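Local structure of BDI-0842-like domain-containing protein (Parabacteroides distasonis, 4JM1) at residues 31-34 with 35-39. The protein is of unknown function, an orphan bacterial protein, probably a lipoprotein, whose alpha/beta fold resembles the prodomain of alpha-lytic protease. Numbering follows the deposited sequence.
Sequences ADSD and SGYDM
The phenol oxygen of Tyr37 is gripped from two directions. Ser33 N donates a hydrogen bond to Tyr37 OH at 3.1 Å, bent to 142° at the hydrogen, and a water lies 2.6 Å from Tyr37 OH, in the plane of the ring at its edge. That same water accepts a hydrogen bond from Asp32 N, so it bridges the hydroxyl to the residue just before Ser33 and ties two successive backbone amides to one phenol group. The tyrosine reaches back across the loop because its CG sits anti to its own carbonyl carbon, chi1 -65°, with the ring plane turned nearly square to the plane through CA, CB and CG.

Looser contacts surround the outer end of the ring. Ala31 CB makes an apolar contact, packing obliquely 3.9 Å from Tyr37 CZ, while Ser33 CB comes within 3.6 Å of Tyr37 OH. Ser33 O lies at the ring edge, near its plane, 3.5 Å from Tyr37 CE1. Replacing Tyr37 with a phenylalanine would probably leave Ser33 N without its acceptor and the bridging water without one of its anchors.

The chain rounds the bend through Asp34, Ser35 and Gly36; the positive phi of Gly36 (97°) would press a CB against the preceding carbonyl oxygen. Tyr37 holds the N-cap position of helix 38-50, and its hydroxyl ties the start of that helix back to the loop that follows strand 24-29. The loop lies at the protein surface and is also tethered by lysines: Lys65 bonds to Ala31 O and Lys77 to Asp34 O. The side chains of Ala31 and Tyr37 both touch Ile79 of strand 78-83, an edge strand of the four-stranded sheet, to which the Tyr37 backbone is also hydrogen-bonded.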
loop_
_atom_site.group_PDB
_atom_site.type_symbol
_atom_site.label_atom_id
_atom_site.label_comp_id
_atom_site.label_asym_id
_atom_site.label_seq_id
_atom_site.Cartn_x
_atom_site.Cartn_y
_atom_site.Cartn_z
ATOM N N ALA A 31 -4.926 -11.079 -3.139
ATOM C CA ALA A 31 -6.122 -11.119 -2.310
ATOM C C ALA A 31 -7.085 -12.215 -2.752
ATOM O O ALA A 31 -7.319 -12.406 -3.928
ATOM C CB ALA A 31 -6.832 -9.773 -2.355
ATOM N N ASP A 32 -7.684 -12.869 -1.765
ATOM C CA ASP A 32 -8.758 -13.849 -2.009
ATOM C C ASP A 32 -10.153 -13.205 -2.058
ATOM O O ASP A 32 -11.112 -13.821 -2.551
ATOM C CB ASP A 32 -8.749 -14.924 -0.907
ATOM C CG ASP A 32 -7.527 -15.845 -0.970
ATOM O OD1 ASP A 32 -6.816 -15.890 -2.002
ATOM O OD2 ASP A 32 -7.280 -16.545 0.033
ATOM N N SER A 33 -10.272 -11.983 -1.547
ATOM C CA SER A 33 -11.557 -11.271 -1.434
ATOM C C SER A 33 -11.439 -9.877 -2.029
ATOM O O SER A 33 -10.336 -9.374 -2.225
ATOM C CB SER A 33 -11.984 -11.171 0.043
ATOM O OG SER A 33 -11.991 -12.441 0.679
ATOM N N ASP A 34 -12.573 -9.237 -2.307
ATOM C CA ASP A 34 -12.563 -7.903 -2.958
ATOM C C ASP A 34 -12.874 -6.755 -1.988
ATOM O O ASP A 34 -13.131 -5.623 -2.405
ATOM C CB ASP A 34 -13.511 -7.869 -4.172
ATOM C CG ASP A 34 -14.988 -7.995 -3.797
ATOM O OD1 ASP A 34 -15.332 -8.006 -2.598
ATOM O OD2 ASP A 34 -15.819 -8.084 -4.742
ATOM N N SER A 35 -12.827 -7.054 -0.693
ATOM C CA SER A 35 -13.050 -6.062 0.338
ATOM C C SER A 35 -12.598 -6.642 1.670
ATOM O O SER A 35 -12.292 -7.839 1.768
ATOM C CB SER A 35 -14.550 -5.714 0.430
ATOM O OG SER A 35 -15.304 -6.845 0.831
ATOM N N GLY A 36 -12.497 -5.780 2.678
ATOM C CA GLY A 36 -12.287 -6.223 4.035
ATOM C C GLY A 36 -10.874 -6.225 4.582
ATOM O O GLY A 36 -10.615 -6.885 5.578
ATOM N N TYR A 37 -9.972 -5.472 3.965
ATOM C CA TYR A 37 -8.564 -5.494 4.349
ATOM C C TYR A 37 -8.114 -4.252 5.135
ATOM O O TYR A 37 -6.918 -3.914 5.172
ATOM C CB TYR A 37 -7.656 -5.728 3.135
ATOM C CG TYR A 37 -7.848 -7.091 2.487
ATOM C CD1 TYR A 37 -8.857 -7.299 1.567
ATOM C CD2 TYR A 37 -7.020 -8.175 2.821
ATOM C CE1 TYR A 37 -9.046 -8.539 0.965
ATOM C CE2 TYR A 37 -7.198 -9.420 2.211
ATOM C CZ TYR A 37 -8.226 -9.602 1.300
ATOM O OH TYR A 37 -8.410 -10.826 0.686
ATOM N N ASP A 38 -9.041 -3.606 5.832
ATOM C CA ASP A 38 -8.651 -2.422 6.575
ATOM C C ASP A 38 -7.617 -2.728 7.660
ATOM O O ASP A 38 -6.785 -1.886 7.952
ATOM C CB ASP A 38 -9.845 -1.726 7.220
ATOM C CG ASP A 38 -10.786 -1.058 6.223
ATOM O OD1 ASP A 38 -10.507 -1.004 4.993
ATOM O OD2 ASP A 38 -11.828 -0.515 6.707
HETATM N N MSE A 39 -7.748 -3.869 8.340
HETATM C CA MSE A 39 -6.795 -4.155 9.427
HETATM C C MSE A 39 -5.355 -4.311 8.902
HETATM O O MSE A 39 -4.392 -3.847 9.514
HETATM C CB MSE A 39 -7.203 -5.377 10.244
HETATM C CG MSE A 39 -8.495 -5.186 10.996
HETATM SE SE MSE A 39 -9.040 -6.582 12.190
HETATM C CE MSE A 39 -7.795 -6.008 13.563
HETATM O O HOH W 1 -6.754 -12.789 1.082
#